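Local coordinates for protein diaminobutyrate-pyruvate transaminase and L-2,4-diaminobutyrate decarboxylase (Vibrio parahaemolyticus, PDB 2QMA) that probably acts through its C-terminal domain as a pyridoxal-phosphate-dependent decarboxylase of L-2,4-diaminobutyrate, the full-length protein also carrying an aminotransferase part, at residues 45-59 / 92-104. Numbering follows the deposited sequence. Where two conformers were deposited one is given.
Sequences MKSVFEQVNAPYSGM and AKNAIFTQHPDCI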
loop_
_atom_site.group_PDB
_atom_site.type_symbol
_atom_site.label_atom_id
_atom_site.label_comp_id
_atom_site.label_asym_id
_atom_site.label_seq_id
_atom_site.Cartn_x
_atom_site.Cartn_y
_atom_site.Cartn_z
HETATM N N MSE A 45 -20.228 12.850 6.169
HETATM C CA MSE A 45 -19.126 12.762 7.146
HETATM C C MSE A 45 -19.191 13.892 8.158
HETATM O O MSE A 45 -18.876 13.686 9.327
HETATM C CB MSE A 45 -17.757 12.726 6.483
HETATM C CG MSE A 45 -17.401 11.429 5.774
HETATM SE SE MSE A 45 -17.530 9.812 6.883
HETATM C CE MSE A 45 -16.492 10.358 8.433
ATOM N N LYS A 46 -19.621 15.077 7.716
ATOM C CA LYS A 46 -19.813 16.184 8.625
ATOM C C LYS A 46 -20.825 15.786 9.713
ATOM O O LYS A 46 -20.575 15.957 10.913
ATOM C CB LYS A 46 -20.296 17.403 7.848
ATOM C CG LYS A 46 -20.488 18.677 8.719
ATOM C CD LYS A 46 -20.676 19.875 7.841
ATOM C CE LYS A 46 -21.089 21.080 8.667
ATOM N NZ LYS A 46 -20.618 22.342 8.035
ATOM N N SER A 47 -21.966 15.245 9.282
ATOM C CA SER A 47 -23.013 14.784 10.205
ATOM C C SER A 47 -22.465 13.755 11.180
ATOM O O SER A 47 -22.792 13.764 12.371
ATOM C CB SER A 47 -24.187 14.166 9.443
ATOM O OG SER A 47 -25.169 13.688 10.357
ATOM N N VAL A 48 -21.623 12.857 10.669
ATOM C CA VAL A 48 -21.028 11.813 11.499
ATOM C C VAL A 48 -20.138 12.467 12.575
ATOM O O VAL A 48 -20.348 12.254 13.773
ATOM C CB VAL A 48 -20.238 10.762 10.652
ATOM C CG1 VAL A 48 -19.442 9.844 11.554
ATOM C CG2 VAL A 48 -21.192 9.996 9.754
ATOM N N PHE A 49 -19.175 13.282 12.134
ATOM C CA PHE A 49 -18.231 13.941 13.054
ATOM C C PHE A 49 -18.981 14.766 14.118
ATOM O O PHE A 49 -18.624 14.746 15.298
ATOM C CB PHE A 49 -17.256 14.822 12.284
ATOM C CG PHE A 49 -16.175 14.045 11.572
ATOM C CD1 PHE A 49 -15.360 13.173 12.288
ATOM C CD2 PHE A 49 -15.947 14.225 10.218
ATOM C CE1 PHE A 49 -14.324 12.444 11.639
ATOM C CE2 PHE A 49 -14.913 13.525 9.555
ATOM C CZ PHE A 49 -14.115 12.637 10.266
ATOM N N GLU A 50 -20.047 15.441 13.697
ATOM C CA GLU A 50 -20.813 16.297 14.613
ATOM C C GLU A 50 -21.481 15.508 15.719
ATOM O O GLU A 50 -21.561 15.985 16.834
ATOM C CB GLU A 50 -21.842 17.123 13.857
ATOM C CG GLU A 50 -21.211 18.281 13.133
ATOM C CD GLU A 50 -22.178 19.036 12.240
ATOM O OE1 GLU A 50 -23.321 18.568 12.045
ATOM O OE2 GLU A 50 -21.775 20.093 11.710
ATOM N N GLN A 51 -21.896 14.279 15.409
ATOM C CA GLN A 51 -22.640 13.447 16.361
ATOM C C GLN A 51 -21.715 12.578 17.205
ATOM O O GLN A 51 -22.167 11.932 18.159
ATOM C CB GLN A 51 -23.685 12.575 15.650
ATOM C CG GLN A 51 -24.915 13.328 15.162
ATOM C CD GLN A 51 -26.027 12.413 14.654
ATOM O OE1 GLN A 51 -26.849 11.908 15.434
ATOM N NE2 GLN A 51 -26.075 12.219 13.334
ATOM N N VAL A 52 -20.419 12.562 16.858
ATOM C CA VAL A 52 -19.442 11.770 17.600
ATOM C C VAL A 52 -19.138 12.416 18.935
ATOM O O VAL A 52 -18.806 13.599 19.006
ATOM C CB VAL A 52 -18.092 11.596 16.849
ATOM C CG1 VAL A 52 -17.029 11.082 17.796
ATOM C CG2 VAL A 52 -18.244 10.658 15.666
ATOM N N ASN A 53 -19.212 11.633 19.995
ATOM C CA ASN A 53 -18.993 12.201 21.320
ATOM C C ASN A 53 -18.042 11.361 22.184
ATOM O O ASN A 53 -17.784 11.685 23.343
ATOM C CB ASN A 53 -20.347 12.473 21.980
ATOM C CG ASN A 53 -20.978 11.231 22.606
ATOM O OD1 ASN A 53 -20.928 10.127 22.052
ATOM N ND2 ASN A 53 -21.587 11.419 23.779
ATOM N N ALA A 54 -17.509 10.298 21.568
ATOM C CA ALA A 54 -16.572 9.370 22.193
ATOM C C ALA A 54 -15.591 8.821 21.140
ATOM O O ALA A 54 -15.854 8.928 19.930
ATOM C CB ALA A 54 -17.329 8.228 22.887
ATOM N N PRO A 55 -14.439 8.270 21.589
ATOM C CA PRO A 55 -13.521 7.580 20.647
ATOM C C PRO A 55 -14.194 6.418 19.895
ATOM O O PRO A 55 -13.888 6.184 18.716
ATOM C CB PRO A 55 -12.431 7.003 21.541
ATOM C CG PRO A 55 -12.616 7.545 22.858
ATOM C CD PRO A 55 -13.902 8.296 22.963
ATOM N N TYR A 56 -15.051 5.680 20.594
ATOM C CA TYR A 56 -15.821 4.557 20.012
ATOM C C TYR A 56 -17.301 4.601 20.480
ATOM O O TYR A 56 -17.587 4.960 21.631
ATOM C CB TYR A 56 -15.156 3.195 20.342
ATOM C CG TYR A 56 -15.993 2.004 19.877
ATOM C CD1 TYR A 56 -16.299 1.818 18.520
ATOM C CD2 TYR A 56 -16.454 1.057 20.784
ATOM C CE1 TYR A 56 -17.093 0.708 18.093
ATOM C CE2 TYR A 56 -17.239 -0.049 20.376
ATOM C CZ TYR A 56 -17.558 -0.210 19.036
ATOM O OH TYR A 56 -18.326 -1.299 18.657
ATOM N N SER A 57 -18.230 4.215 19.600
ATOM C CA SER A 57 -19.649 4.288 19.893
ATOM C C SER A 57 -20.084 3.417 21.092
ATOM O O SER A 57 -21.155 3.647 21.674
ATOM C CB SER A 57 -20.424 3.899 18.636
ATOM O OG SER A 57 -20.398 2.489 18.478
ATOM N N GLY A 58 -19.274 2.409 21.437
ATOM C CA GLY A 58 -19.606 1.459 22.496
ATOM C C GLY A 58 -20.572 0.337 22.093
ATOM O O GLY A 58 -20.903 -0.534 22.922
HETATM N N MSE A 59 -21.011 0.341 20.829
HETATM C CA MSE A 59 -21.844 -0.738 20.287
HETATM C C MSE A 59 -21.211 -2.097 20.562
HETATM O O MSE A 59 -20.000 -2.236 20.486
HETATM C CB MSE A 59 -22.050 -0.556 18.778
HETATM C CG MSE A 59 -22.836 -1.682 18.148
HETATM SE SE MSE A 59 -23.403 -1.241 16.363
HETATM C CE MSE A 59 -24.896 -0.093 16.812
ATOM N N ALA A 92 -19.142 4.232 9.543
ATOM C CA ALA A 92 -18.474 5.449 10.019
ATOM C C ALA A 92 -18.849 5.743 11.459
ATOM O O ALA A 92 -17.977 6.000 12.289
ATOM C CB ALA A 92 -18.802 6.647 9.104
ATOM N N LYS A 93 -20.158 5.743 11.748
ATOM C CA LYS A 93 -20.641 6.006 13.103
ATOM C C LYS A 93 -19.987 5.094 14.168
ATOM O O LYS A 93 -19.862 5.508 15.328
ATOM C CB LYS A 93 -22.173 5.881 13.150
ATOM C CG LYS A 93 -22.798 6.306 14.444
ATOM C CD LYS A 93 -24.343 6.333 14.334
ATOM C CE LYS A 93 -24.978 6.922 15.590
ATOM N NZ LYS A 93 -26.435 6.570 15.715
ATOM N N ASN A 94 -19.622 3.869 13.778
ATOM C CA ASN A 94 -19.067 2.875 14.704
ATOM C C ASN A 94 -17.554 2.631 14.575
ATOM O O ASN A 94 -17.050 1.594 15.014
ATOM C CB ASN A 94 -19.825 1.564 14.591
ATOM C CG ASN A 94 -21.301 1.692 15.011
ATOM O OD1 ASN A 94 -21.603 2.111 16.133
ATOM N ND2 ASN A 94 -22.207 1.368 14.099
ATOM N N ALA A 95 -16.856 3.585 13.975
ATOM C CA ALA A 95 -15.402 3.526 13.756
ATOM C C ALA A 95 -14.634 4.013 15.003
ATOM O O ALA A 95 -15.227 4.449 15.984
ATOM C CB ALA A 95 -15.048 4.362 12.559
ATOM N N ILE A 96 -13.310 3.942 14.951
ATOM C CA ILE A 96 -12.497 4.465 16.034
ATOM C C ILE A 96 -12.106 5.893 15.633
ATOM O O ILE A 96 -11.417 6.090 14.613
ATOM C CB ILE A 96 -11.199 3.563 16.243
ATOM C CG1 ILE A 96 -11.535 2.093 16.625
ATOM C CG2 ILE A 96 -10.213 4.261 17.209
ATOM C CD1 ILE A 96 -12.102 1.885 18.100
ATOM N N PHE A 97 -12.536 6.889 16.422
ATOM C CA PHE A 97 -12.272 8.279 16.087
ATOM C C PHE A 97 -10.980 8.844 16.673
ATOM O O PHE A 97 -10.929 9.261 17.848
ATOM C CB PHE A 97 -13.497 9.144 16.400
ATOM C CG PHE A 97 -14.636 8.862 15.472
ATOM C CD1 PHE A 97 -14.765 9.583 14.281
ATOM C CD2 PHE A 97 -15.545 7.850 15.757
ATOM C CE1 PHE A 97 -15.801 9.310 13.384
ATOM C CE2 PHE A 97 -16.577 7.570 14.859
ATOM C CZ PHE A 97 -16.674 8.313 13.657
ATOM N N THR A 98 -9.945 8.851 15.829
ATOM C CA THR A 98 -8.634 9.387 16.226
ATOM C C THR A 98 -8.728 10.864 16.542
ATOM O O THR A 98 -7.840 11.415 17.218
ATOM C CB THR A 98 -7.576 9.242 15.106
ATOM O OG1 THR A 98 -7.971 10.027 13.963
ATOM C CG2 THR A 98 -7.349 7.782 14.748
ATOM N N GLN A 99 -9.819 11.495 16.072
ATOM C CA GLN A 99 -10.023 12.936 16.280
ATOM C C GLN A 99 -10.538 13.240 17.668
ATOM O O GLN A 99 -10.556 14.402 18.071
ATOM C CB GLN A 99 -10.989 13.531 15.249
ATOM C CG GLN A 99 -10.455 13.543 13.827
ATOM C CD GLN A 99 -10.788 12.264 13.026
ATOM O OE1 GLN A 99 -11.381 11.284 13.532
ATOM N NE2 GLN A 99 -10.423 12.297 11.750
ATOM N N HIS A 100 -11.005 12.215 18.378
ATOM C CA HIS A 100 -11.477 12.418 19.732
ATOM C C HIS A 100 -10.287 12.380 20.713
ATOM O O HIS A 100 -9.429 11.469 20.609
ATOM C CB HIS A 100 -12.532 11.367 20.124
ATOM C CG HIS A 100 -13.265 11.740 21.388
ATOM N ND1 HIS A 100 -12.734 11.531 22.648
ATOM C CD2 HIS A 100 -14.447 12.375 21.578
ATOM C CE1 HIS A 100 -13.568 12.020 23.555
ATOM N NE2 HIS A 100 -14.626 12.508 22.932
ATOM N N PRO A 101 -10.230 13.329 21.667
ATOM C CA PRO A 101 -9.090 13.393 22.587
ATOM C C PRO A 101 -8.811 12.107 23.354
ATOM O O PRO A 101 -7.698 11.904 23.776
ATOM C CB PRO A 101 -9.487 14.480 23.605
ATOM C CG PRO A 101 -10.699 15.160 23.026
ATOM C CD PRO A 101 -11.236 14.400 21.911
ATOM N N ASP A 102 -9.827 11.284 23.572
ATOM C CA ASP A 102 -9.680 10.091 24.417
ATOM C C ASP A 102 -9.279 8.869 23.584
ATOM O O ASP A 102 -9.142 7.773 24.087
ATOM C CB ASP A 102 -10.966 9.862 25.248
ATOM C CG ASP A 102 -11.205 10.976 26.270
ATOM O OD1 ASP A 102 -10.211 11.536 26.797
ATOM O OD2 ASP A 102 -12.395 11.275 26.539
ATOM N N CYS A 103 -9.032 9.104 22.301
ATOM C CA CYS A 103 -8.378 8.112 21.442
ATOM C C CYS A 103 -6.859 8.369 21.431
ATOM O O CYS A 103 -6.383 9.290 20.775
ATOM C CB CYS A 103 -8.963 8.170 20.047
ATOM S SG CYS A 103 -8.354 6.796 19.017
ATOM N N ILE A 104 -6.099 7.568 22.182
ATOM C CA ILE A 104 -4.761 7.992 22.587
ATOM C C ILE A 104 -3.845 6.815 22.891
ATOM O O ILE A 104 -2.984 6.916 23.773
ATOM C CB ILE A 104 -4.854 8.969 23.836
ATOM C CG1 ILE A 104 -3.617 9.860 23.916
ATOM C CG2 ILE A 104 -5.101 8.206 25.116
ATOM C CD1 ILE A 104 -3.729 11.122 24.841
HETATM O O HOH W 1 -16.761 14.392 23.581
HETATM O O HOH W 2 -17.607 5.091 16.918
#
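F97 N gives P55 O a nearly straight backbone hydrogen bond of 2.8 Å, where the loop after helix 32-51 passes the turn-rich segment 92-104. On the helix side of this bond, F97 shows how one ring fills a junction: V52 CG2 stands over its centre in a CH-pi contact, 3.5 Å from the centroid, V48 CG1 reaches CZ, and F49 CE1 lies at its edge. V52 CG1 takes the place anti to the backbone N (chi1 166°), which turns CG2 onto the ring face. P55 CD sits over one face of the H100 ring, whose ND1 accepts a hydrogen bond from D102 N at 3.1 Å; a water links H100 NE2 to N53 O. In this decarboxylase domain, the junction joins the C-terminal end of helix 32-51, and the loop after it, to the loop between helices 80-92 and 113-125, at the dimer interface, where Y56 meets W132 of the second subunit edge-to-face and Q99 NE2 bonds to A124 O there. At the other end, S57 OG donates to a lone pair of N94 OD1 at 2.7 Å and accepts from M59 N, forming an ST turn. N94 ND2 is bonded to L90 O, which helps fix the amide's rotation, while M59 SE packs against it.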